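Local coordinates for UPF0141 protein yjdB (Campylobacter jejuni subsp. jejuni HB93-13, PDB 4TN0) that probably transfers phosphoethanolamine to acceptors in the periplasm through a zinc-containing, alkaline phosphatase-like domain, and is required for polymyxin resistance and motility, at residues T16-V24 with L281-N290; L128-K137 with Y199-L210. All coordinates share one frame; numbering follows the deposited sequence.

In the fold
The chain first enters the sheet at strand 18-24, whose two faces serve the two contacts. Interaction 1 closes the wider loop, bringing this early strand against helix 281-288, so that nearly the whole sulfatase-family region lies between its partners. Interaction 2 is nested inside that loop: residues 128-137, leading into helix 133-139, meet residues 199-210 of helix 186-211 after 61 intervening residues. The layers join at strand 18-24. Its Leu20 and Leu22 point toward helix 281-288 in interaction 1, whereas Val21 packs on Phe136 and Ile207, and Val23 on Ile207, in interaction 2. Successive residues of the strand thus pack on helices at opposite faces of one sheet.

Interaction 1. Residues T16-V24 with L281-N290; sequences TKKLLVLVV and LFSTLLGYFN
Lys18 meets Tyr288 where strand 18-24 enters the sheet, and its ammonium group is shared among several partners. NZ lies over one face of the tyrosine ring, 4.6 Å from the centroid of Tyr288 and 18° off the ring normal, a cation-pi contact. It also makes a weak hydrogen bond of 3.3 Å from Lys18 NZ to Tyr288 O, while a salt bridge to Glu218 supplies its formal counter-charge. The bend at the end of the lysine chain (chi4 -84°) carries NZ to these groups, and CE passes the side-chain oxygen of Asn290. That asparagine, with positive phi, is the C-prime residue of the Schellman motif that ends the helix.

Leu20 takes the other face of the same ring. Its CB comes within 3.6 Å of Tyr288 CE1, an off-centre CH-pi contact, and also lies 3.9 Å from Phe289 CZ. With CG anti to the backbone N, the branch reaches on toward the helix, where Leu20 CD2 touches Leu285 CD2 at 3.9 Å. The tyrosine ring is therefore held between a charge and an aliphatic branch, and its hydroxyl is hydrogen-bonded to Ser220. Farther along, Leu22 divides its two methyls: CD1 meets Leu281 CD1 tip to tip at 4.1 Å, and CD2 crosses to Leu285, whose CD2 thereby touches both Leu20 and Leu22.

Strand and helix run roughly antiparallel, at 158°, as a helix layer against the central sheet of an alkaline phosphatase-like fold. Strand 18-24 lies between parallel neighbours 146-152 and 218-224; Phe289 also rests on Ile148 of the former, while helix 68-73 adds Phe73 beside Leu22 and Met72 beside Leu281.

Interaction 2. Residues L128-K137 with Y199-L210; sequences LDENLLIPFK and YTDYLLSEIIKL
Tyr199 of helix 186-211 joins Glu130, in the 3-10 segment leading into helix 133-139, within one helical layer over a face of the sheet in the alkaline phosphatase-like alpha/beta fold. The phenol oxygen is gripped twice: Glu130 N donates to Tyr199 OH at 3.2 Å with a bent N-H...O angle of 141°, and Tyr199 OH donates to Glu130 OE1 at 2.9 Å. A chi1 of 61° sets Glu130 CG between its own N and carbonyl carbon, bringing the carboxylate to the hydroxyl that its amide already binds. The hydroxyl approaches OE1 from above the carboxylate plane, and OE1 itself sits at the edge of the ring.

Farther along both helical segments the contact becomes aliphatic. Leu203 CD1 lies against Asp129 CB. Leu133 forks between two turns of helix 186-211, its CD1 lying 4.0 Å from Leu203 CD2 and its CD2 lying 4.1 Å from Ile207 CG1. Leu210 CD1 then meets the edge of the Phe136 ring, 3.7 Å from Phe136 CE2, with Lys137 CE against it at 3.5 Å.

In the next shell, Phe136 rests on Ile149 and Ile207 on Leu151, both of strand 146-152, and Phe169 meets the Tyr199 ring. Asp129, its side chain about 12 Å from the bound zinc, turns its carboxylate to other partners: OD1 accepts from Gln154 N and Asn106 ND2, and OD2 from Gly155 N.

Interaction 1. Residues T16-V24 with L281-N290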
loop_
_atom_site.group_PDB
_atom_site.type_symbol
_atom_site.label_atom_id
_atom_site.label_comp_id
_atom_site.label_asym_id
_atom_site.label_seq_id
_atom_site.Cartn_x
_atom_site.Cartn_y
_atom_site.Cartn_z
ATOM N N THR A 16 -3.464 -21.539 -12.721
ATOM C CA THR A 16 -4.623 -20.622 -12.736
ATOM C C THR A 16 -4.204 -19.242 -13.287
ATOM O O THR A 16 -3.039 -18.850 -13.194
ATOM C CB THR A 16 -5.248 -20.424 -11.312
ATOM O OG1 THR A 16 -5.422 -21.689 -10.670
ATOM C CG2 THR A 16 -6.617 -19.749 -11.396
ATOM N N LYS A 17 -5.132 -18.496 -13.870
ATOM C CA LYS A 17 -4.755 -17.198 -14.421
ATOM C C LYS A 17 -4.938 -16.130 -13.319
ATOM O O LYS A 17 -6.035 -15.963 -12.781
ATOM C CB LYS A 17 -5.585 -16.901 -15.681
ATOM C CG LYS A 17 -5.427 -18.000 -16.745
ATOM C CD LYS A 17 -5.058 -17.499 -18.143
ATOM C CE LYS A 17 -4.962 -18.674 -19.150
ATOM N NZ LYS A 17 -6.241 -19.411 -19.453
ATOM N N LYS A 18 -3.851 -15.437 -12.967
ATOM C CA LYS A 18 -3.833 -14.570 -11.774
ATOM C C LYS A 18 -3.314 -13.136 -12.018
ATOM O O LYS A 18 -2.381 -12.908 -12.804
ATOM C CB LYS A 18 -2.990 -15.220 -10.663
ATOM C CG LYS A 18 -3.622 -16.403 -9.952
ATOM C CD LYS A 18 -2.640 -16.998 -8.953
ATOM C CE LYS A 18 -3.325 -17.945 -7.987
ATOM N NZ LYS A 18 -3.951 -17.222 -6.832
ATOM N N LEU A 19 -3.929 -12.174 -11.332
ATOM C CA LEU A 19 -3.477 -10.776 -11.368
ATOM C C LEU A 19 -3.577 -10.087 -10.014
ATOM O O LEU A 19 -4.683 -9.829 -9.535
ATOM C CB LEU A 19 -4.284 -9.978 -12.396
ATOM C CG LEU A 19 -4.037 -8.466 -12.421
ATOM C CD1 LEU A 19 -2.564 -8.150 -12.627
ATOM C CD2 LEU A 19 -4.896 -7.782 -13.485
ATOM N N LEU A 20 -2.434 -9.736 -9.428
ATOM C CA LEU A 20 -2.442 -8.970 -8.180
ATOM C C LEU A 20 -1.952 -7.538 -8.445
ATOM O O LEU A 20 -0.887 -7.325 -9.030
ATOM C CB LEU A 20 -1.591 -9.647 -7.090
ATOM C CG LEU A 20 -1.531 -8.916 -5.740
ATOM C CD1 LEU A 20 -2.932 -8.772 -5.181
ATOM C CD2 LEU A 20 -0.626 -9.606 -4.718
ATOM N N VAL A 21 -2.769 -6.568 -8.050
ATOM C CA VAL A 21 -2.368 -5.163 -8.084
ATOM C C VAL A 21 -2.068 -4.736 -6.651
ATOM O O VAL A 21 -2.958 -4.727 -5.791
ATOM C CB VAL A 21 -3.455 -4.234 -8.713
ATOM C CG1 VAL A 21 -3.087 -2.774 -8.521
ATOM C CG2 VAL A 21 -3.665 -4.531 -10.211
ATOM N N LEU A 22 -0.792 -4.451 -6.394
ATOM C CA LEU A 22 -0.331 -4.021 -5.072
ATOM C C LEU A 22 -0.168 -2.511 -5.073
ATOM O O LEU A 22 0.669 -1.970 -5.795
ATOM C CB LEU A 22 0.998 -4.679 -4.716
ATOM C CG LEU A 22 1.642 -4.325 -3.385
ATOM C CD1 LEU A 22 0.781 -4.801 -2.224
ATOM C CD2 LEU A 22 3.023 -4.938 -3.312
ATOM N N VAL A 23 -0.955 -1.810 -4.283
ATOM C CA VAL A 23 -0.779 -0.370 -4.269
ATOM C C VAL A 23 -0.075 0.078 -2.989
ATOM O O VAL A 23 -0.624 -0.047 -1.892
ATOM C CB VAL A 23 -2.115 0.374 -4.424
ATOM C CG1 VAL A 23 -1.868 1.873 -4.424
ATOM C CG2 VAL A 23 -2.764 -0.021 -5.735
ATOM N N VAL A 24 1.157 0.571 -3.150
ATOM C CA VAL A 24 1.927 1.148 -2.046
ATOM C C VAL A 24 1.622 2.641 -1.894
ATOM O O VAL A 24 2.011 3.480 -2.718
ATOM C CB VAL A 24 3.445 0.958 -2.241
ATOM C CG1 VAL A 24 4.236 1.648 -1.120
ATOM C CG2 VAL A 24 3.791 -0.522 -2.360
ATOM N N LEU A 281 3.571 -8.571 4.750
ATOM C CA LEU A 281 3.475 -8.392 3.299
ATOM C C LEU A 281 4.315 -9.448 2.592
ATOM O O LEU A 281 3.930 -9.964 1.537
ATOM C CB LEU A 281 3.925 -6.980 2.850
ATOM C CG LEU A 281 3.799 -6.800 1.319
ATOM C CD1 LEU A 281 2.358 -6.937 0.849
ATOM C CD2 LEU A 281 4.412 -5.509 0.738
ATOM N N PHE A 282 5.417 -9.837 3.216
ATOM C CA PHE A 282 6.334 -10.767 2.577
ATOM C C PHE A 282 5.662 -12.108 2.260
ATOM O O PHE A 282 5.638 -12.524 1.101
ATOM C CB PHE A 282 7.567 -10.993 3.452
ATOM C CG PHE A 282 8.603 -11.866 2.811
ATOM C CD1 PHE A 282 9.455 -11.354 1.845
ATOM C CD2 PHE A 282 8.693 -13.214 3.134
ATOM C CE1 PHE A 282 10.406 -12.159 1.245
ATOM C CE2 PHE A 282 9.637 -14.028 2.531
ATOM C CZ PHE A 282 10.492 -13.502 1.583
ATOM N N SER A 283 5.096 -12.769 3.271
ATOM C CA SER A 283 4.512 -14.090 3.046
ATOM C C SER A 283 3.226 -13.979 2.242
ATOM O O SER A 283 2.905 -14.886 1.463
ATOM C CB SER A 283 4.225 -14.816 4.369
ATOM O OG SER A 283 5.416 -15.226 5.022
ATOM N N THR A 284 2.517 -12.858 2.396
ATOM C CA THR A 284 1.274 -12.651 1.652
ATOM C C THR A 284 1.557 -12.600 0.161
ATOM O O THR A 284 0.776 -13.109 -0.645
ATOM C CB THR A 284 0.539 -11.353 2.074
ATOM O OG1 THR A 284 0.108 -11.469 3.432
ATOM C CG2 THR A 284 -0.689 -11.128 1.208
ATOM N N LEU A 285 2.700 -12.023 -0.199
ATOM C CA LEU A 285 3.083 -11.883 -1.605
ATOM C C LEU A 285 3.622 -13.199 -2.196
ATOM O O LEU A 285 3.386 -13.514 -3.363
ATOM C CB LEU A 285 4.118 -10.769 -1.746
ATOM C CG LEU A 285 3.656 -9.308 -1.659
ATOM C CD1 LEU A 285 4.865 -8.436 -1.874
ATOM C CD2 LEU A 285 2.576 -8.958 -2.678
ATOM N N LEU A 286 4.358 -13.960 -1.398
ATOM C CA LEU A 286 4.811 -15.264 -1.854
ATOM C C LEU A 286 3.590 -16.171 -1.976
ATOM O O LEU A 286 3.339 -16.755 -3.031
ATOM C CB LEU A 286 5.839 -15.860 -0.898
ATOM C CG LEU A 286 7.188 -15.163 -0.785
ATOM C CD1 LEU A 286 8.228 -16.118 -0.233
ATOM C CD2 LEU A 286 7.615 -14.647 -2.131
ATOM N N GLY A 287 2.809 -16.239 -0.899
ATOM C CA GLY A 287 1.625 -17.075 -0.854
ATOM C C GLY A 287 0.640 -16.856 -1.989
ATOM O O GLY A 287 -0.060 -17.781 -2.409
ATOM N N TYR A 288 0.584 -15.633 -2.497
ATOM C CA TYR A 288 -0.420 -15.301 -3.492
ATOM C C TYR A 288 -0.122 -15.987 -4.805
ATOM O O TYR A 288 -1.044 -16.378 -5.526
ATOM C CB TYR A 288 -0.515 -13.790 -3.717
ATOM C CG TYR A 288 -1.744 -13.415 -4.506
ATOM C CD1 TYR A 288 -1.715 -13.363 -5.896
ATOM C CD2 TYR A 288 -2.945 -13.139 -3.859
ATOM C CE1 TYR A 288 -2.845 -13.038 -6.621
ATOM C CE2 TYR A 288 -4.077 -12.815 -4.574
ATOM C CZ TYR A 288 -4.020 -12.766 -5.956
ATOM O OH TYR A 288 -5.147 -12.441 -6.672
ATOM N N PHE A 289 1.159 -16.130 -5.130
ATOM C CA PHE A 289 1.521 -16.779 -6.383
ATOM C C PHE A 289 1.992 -18.210 -6.121
ATOM O O PHE A 289 2.620 -18.829 -6.976
ATOM C CB PHE A 289 2.586 -15.962 -7.111
ATOM C CG PHE A 289 2.085 -14.633 -7.558
ATOM C CD1 PHE A 289 1.523 -14.475 -8.812
ATOM C CD2 PHE A 289 2.124 -13.542 -6.702
ATOM C CE1 PHE A 289 1.036 -13.248 -9.218
ATOM C CE2 PHE A 289 1.639 -12.317 -7.106
ATOM C CZ PHE A 289 1.093 -12.170 -8.362
ATOM N N ASN A 290 1.604 -18.739 -4.957
ATOM C CA ASN A 290 1.918 -20.108 -4.538
ATOM C C ASN A 290 3.403 -20.459 -4.597
ATOM O O ASN A 290 3.764 -21.544 -5.054
ATOM C CB ASN A 290 1.137 -21.116 -5.396
ATOM C CG ASN A 290 -0.365 -20.929 -5.295
ATOM O OD1 ASN A 290 -1.027 -20.549 -6.269
ATOM N ND2 ASN A 290 -0.907 -21.164 -4.104
#

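Interaction 2. Residues L128-K137 with Y199-L210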
loop_
_atom_site.group_PDB
_atom_site.type_symbol
_atom_site.label_atom_id
_atom_site.label_comp_id
_atom_site.label_asym_id
_atom_site.label_seq_id
_atom_site.Cartn_x
_atom_site.Cartn_y
_atom_site.Cartn_z
ATOM N N LEU A 128 -0.147 14.257 -10.488
ATOM C CA LEU A 128 -1.365 13.601 -10.021
ATOM C C LEU A 128 -1.225 12.079 -10.118
ATOM O O LEU A 128 -0.741 11.555 -11.120
ATOM C CB LEU A 128 -2.584 14.067 -10.826
ATOM C CG LEU A 128 -3.325 15.362 -10.447
ATOM C CD1 LEU A 128 -3.277 15.635 -8.950
ATOM C CD2 LEU A 128 -2.722 16.530 -11.204
ATOM N N ASP A 129 -1.654 11.378 -9.074
ATOM C CA ASP A 129 -1.523 9.928 -9.024
ATOM C C ASP A 129 -2.268 9.255 -10.180
ATOM O O ASP A 129 -1.930 8.114 -10.556
ATOM C CB ASP A 129 -2.054 9.377 -7.708
ATOM C CG ASP A 129 -1.019 9.359 -6.597
ATOM O OD1 ASP A 129 0.189 9.279 -6.912
ATOM O OD2 ASP A 129 -1.444 9.418 -5.412
ATOM N N GLU A 130 -3.270 9.944 -10.743
ATOM C CA GLU A 130 -4.053 9.348 -11.822
ATOM C C GLU A 130 -3.178 8.957 -13.020
ATOM O O GLU A 130 -3.524 8.048 -13.768
ATOM C CB GLU A 130 -5.198 10.283 -12.247
ATOM C CG GLU A 130 -4.774 11.636 -12.770
ATOM C CD GLU A 130 -5.943 12.617 -12.868
ATOM O OE1 GLU A 130 -6.869 12.565 -12.018
ATOM O OE2 GLU A 130 -5.919 13.465 -13.787
ATOM N N ASN A 131 -2.020 9.590 -13.164
ATOM C CA ASN A 131 -1.117 9.264 -14.265
ATOM C C ASN A 131 -0.645 7.814 -14.234
ATOM O O ASN A 131 -0.120 7.310 -15.225
ATOM C CB ASN A 131 0.092 10.205 -14.285
ATOM C CG ASN A 131 -0.307 11.644 -14.524
ATOM O OD1 ASN A 131 -1.402 11.909 -15.014
ATOM N ND2 ASN A 131 0.567 12.584 -14.170
ATOM N N LEU A 132 -0.783 7.168 -13.083
ATOM C CA LEU A 132 -0.420 5.767 -12.960
ATOM C C LEU A 132 -1.426 4.880 -13.704
ATOM O O LEU A 132 -1.102 3.755 -14.102
ATOM C CB LEU A 132 -0.320 5.366 -11.486
ATOM C CG LEU A 132 0.911 5.927 -10.765
ATOM C CD1 LEU A 132 0.774 5.739 -9.266
ATOM C CD2 LEU A 132 2.211 5.296 -11.278
ATOM N N LEU A 133 -2.638 5.385 -13.923
ATOM C CA LEU A 133 -3.643 4.574 -14.599
ATOM C C LEU A 133 -3.252 4.343 -16.072
ATOM O O LEU A 133 -3.681 3.367 -16.694
ATOM C CB LEU A 133 -5.021 5.223 -14.473
ATOM C CG LEU A 133 -5.517 5.151 -13.024
ATOM C CD1 LEU A 133 -6.880 5.788 -12.817
ATOM C CD2 LEU A 133 -5.558 3.719 -12.583
ATOM N N ILE A 134 -2.408 5.225 -16.606
ATOM C CA ILE A 134 -1.957 5.117 -17.990
ATOM C C ILE A 134 -1.042 3.909 -18.249
ATOM O O ILE A 134 -1.368 3.079 -19.102
ATOM C CB ILE A 134 -1.257 6.418 -18.458
ATOM C CG1 ILE A 134 -2.293 7.521 -18.674
ATOM C CG2 ILE A 134 -0.520 6.194 -19.756
ATOM C CD1 ILE A 134 -1.680 8.858 -18.988
ATOM N N PRO A 135 0.103 3.792 -17.537
ATOM C CA PRO A 135 0.898 2.599 -17.856
ATOM C C PRO A 135 0.270 1.323 -17.313
ATOM O O PRO A 135 0.601 0.235 -17.791
ATOM C CB PRO A 135 2.234 2.880 -17.173
ATOM C CG PRO A 135 1.853 3.710 -15.988
ATOM C CD PRO A 135 0.710 4.571 -16.440
ATOM N N PHE A 136 -0.644 1.461 -16.358
ATOM C CA PHE A 136 -1.381 0.320 -15.832
ATOM C C PHE A 136 -2.320 -0.258 -16.877
ATOM O O PHE A 136 -2.375 -1.473 -17.058
ATOM C CB PHE A 136 -2.174 0.722 -14.600
ATOM C CG PHE A 136 -3.128 -0.327 -14.110
ATOM C CD1 PHE A 136 -2.657 -1.544 -13.618
ATOM C CD2 PHE A 136 -4.491 -0.081 -14.074
ATOM C CE1 PHE A 136 -3.536 -2.504 -13.134
ATOM C CE2 PHE A 136 -5.377 -1.042 -13.586
ATOM C CZ PHE A 136 -4.896 -2.253 -13.110
ATOM N N LYS A 137 -3.026 0.615 -17.594
ATOM C CA LYS A 137 -3.925 0.159 -18.651
ATOM C C LYS A 137 -3.103 -0.527 -19.743
ATOM O O LYS A 137 -3.465 -1.594 -20.219
ATOM C CB LYS A 137 -4.754 1.329 -19.212
ATOM C CG LYS A 137 -5.957 1.669 -18.338
ATOM C CD LYS A 137 -6.771 2.864 -18.829
ATOM C CE LYS A 137 -7.717 3.327 -17.699
ATOM N NZ LYS A 137 -8.499 4.582 -17.928
ATOM N N TYR A 199 -9.131 11.224 -2.824
ATOM C CA TYR A 199 -8.586 11.054 -4.161
ATOM C C TYR A 199 -7.941 9.681 -4.304
ATOM O O TYR A 199 -8.172 8.982 -5.279
ATOM C CB TYR A 199 -7.567 12.150 -4.453
ATOM C CG TYR A 199 -6.950 12.113 -5.839
ATOM C CD1 TYR A 199 -7.742 11.992 -6.972
ATOM C CD2 TYR A 199 -5.581 12.265 -6.011
ATOM C CE1 TYR A 199 -7.180 11.999 -8.242
ATOM C CE2 TYR A 199 -5.006 12.265 -7.270
ATOM C CZ TYR A 199 -5.811 12.139 -8.384
ATOM O OH TYR A 199 -5.244 12.147 -9.634
ATOM N N THR A 200 -7.165 9.283 -3.305
ATOM C CA THR A 200 -6.579 7.950 -3.292
ATOM C C THR A 200 -7.682 6.893 -3.259
ATOM O O THR A 200 -7.584 5.879 -3.946
ATOM C CB THR A 200 -5.622 7.759 -2.103
ATOM O OG1 THR A 200 -4.437 8.525 -2.339
ATOM C CG2 THR A 200 -5.226 6.292 -1.956
ATOM N N ASP A 201 -8.741 7.130 -2.490
ATOM C CA ASP A 201 -9.844 6.178 -2.443
ATOM C C ASP A 201 -10.481 5.990 -3.840
ATOM O O ASP A 201 -10.694 4.858 -4.291
ATOM C CB ASP A 201 -10.888 6.628 -1.429
ATOM C CG ASP A 201 -11.821 5.498 -1.010
ATOM O OD1 ASP A 201 -11.427 4.689 -0.141
ATOM O OD2 ASP A 201 -12.954 5.427 -1.526
ATOM N N TYR A 202 -10.739 7.098 -4.532
ATOM C CA TYR A 202 -11.306 7.069 -5.882
ATOM C C TYR A 202 -10.443 6.265 -6.839
ATOM O O TYR A 202 -10.944 5.438 -7.607
ATOM C CB TYR A 202 -11.489 8.500 -6.408
ATOM C CG TYR A 202 -11.679 8.631 -7.912
ATOM C CD1 TYR A 202 -10.610 8.950 -8.743
ATOM C CD2 TYR A 202 -12.930 8.460 -8.495
ATOM C CE1 TYR A 202 -10.778 9.074 -10.110
ATOM C CE2 TYR A 202 -13.107 8.576 -9.860
ATOM C CZ TYR A 202 -12.032 8.885 -10.666
ATOM O OH TYR A 202 -12.213 9.025 -12.032
ATOM N N LEU A 203 -9.143 6.521 -6.799
ATOM C CA LEU A 203 -8.204 5.827 -7.664
ATOM C C LEU A 203 -8.206 4.326 -7.389
ATOM O O LEU A 203 -7.999 3.511 -8.304
ATOM C CB LEU A 203 -6.811 6.390 -7.484
ATOM C CG LEU A 203 -6.580 7.791 -8.026
ATOM C CD1 LEU A 203 -5.118 8.105 -7.894
ATOM C CD2 LEU A 203 -7.047 7.926 -9.487
ATOM N N LEU A 204 -8.405 3.957 -6.128
ATOM C CA LEU A 204 -8.541 2.540 -5.807
ATOM C C LEU A 204 -9.757 1.954 -6.504
ATOM O O LEU A 204 -9.649 0.920 -7.154
ATOM C CB LEU A 204 -8.621 2.313 -4.288
ATOM C CG LEU A 204 -7.311 2.030 -3.542
ATOM C CD1 LEU A 204 -6.209 3.019 -3.839
ATOM C CD2 LEU A 204 -7.552 1.862 -2.039
ATOM N N SER A 205 -10.900 2.621 -6.422
ATOM C CA SER A 205 -12.091 2.037 -7.024
ATOM C C SER A 205 -11.996 2.058 -8.559
ATOM O O SER A 205 -12.575 1.203 -9.214
ATOM C CB SER A 205 -13.363 2.727 -6.515
ATOM O OG SER A 205 -13.574 3.969 -7.143
ATOM N N GLU A 206 -11.257 3.007 -9.129
ATOM C CA GLU A 206 -10.968 2.992 -10.566
ATOM C C GLU A 206 -10.109 1.792 -10.940
ATOM O O GLU A 206 -10.226 1.251 -12.041
ATOM C CB GLU A 206 -10.280 4.280 -11.003
ATOM C CG GLU A 206 -11.226 5.473 -11.099
ATOM C CD GLU A 206 -12.290 5.334 -12.187
ATOM O OE1 GLU A 206 -11.912 5.336 -13.377
ATOM O OE2 GLU A 206 -13.495 5.250 -11.849
ATOM N N ILE A 207 -9.226 1.396 -10.032
ATOM C CA ILE A 207 -8.404 0.210 -10.241
ATOM C C ILE A 207 -9.288 -1.034 -10.206
ATOM O O ILE A 207 -9.207 -1.878 -11.089
ATOM C CB ILE A 207 -7.284 0.113 -9.183
ATOM C CG1 ILE A 207 -6.138 1.047 -9.572
ATOM C CG2 ILE A 207 -6.752 -1.332 -9.049
ATOM C CD1 ILE A 207 -5.133 1.247 -8.468
ATOM N N ILE A 208 -10.155 -1.112 -9.202
ATOM C CA ILE A 208 -11.138 -2.178 -9.098
ATOM C C ILE A 208 -12.006 -2.219 -10.356
ATOM O O ILE A 208 -12.306 -3.289 -10.893
ATOM C CB ILE A 208 -12.042 -1.979 -7.852
ATOM C CG1 ILE A 208 -11.246 -2.167 -6.562
ATOM C CG2 ILE A 208 -13.212 -2.937 -7.846
ATOM C CD1 ILE A 208 -12.086 -2.046 -5.321
ATOM N N LYS A 209 -12.372 -1.031 -10.835
ATOM C CA LYS A 209 -13.247 -0.845 -11.994
ATOM C C LYS A 209 -12.612 -1.396 -13.263
ATOM O O LYS A 209 -13.296 -1.912 -14.136
ATOM C CB LYS A 209 -13.566 0.656 -12.129
ATOM C CG LYS A 209 -14.371 1.154 -13.342
ATOM C CD LYS A 209 -15.120 2.447 -12.901
ATOM C CE LYS A 209 -15.430 3.433 -14.032
ATOM N NZ LYS A 209 -14.547 3.274 -15.217
ATOM N N LEU A 210 -11.294 -1.304 -13.345
ATOM C CA LEU A 210 -10.566 -1.852 -14.475
ATOM C C LEU A 210 -10.368 -3.352 -14.268
ATOM O O LEU A 210 -10.208 -4.113 -15.228
ATOM C CB LEU A 210 -9.222 -1.137 -14.652
ATOM C CG LEU A 210 -9.304 0.245 -15.329
ATOM C CD1 LEU A 210 -8.029 1.030 -15.094
ATOM C CD2 LEU A 210 -9.626 0.173 -16.830
#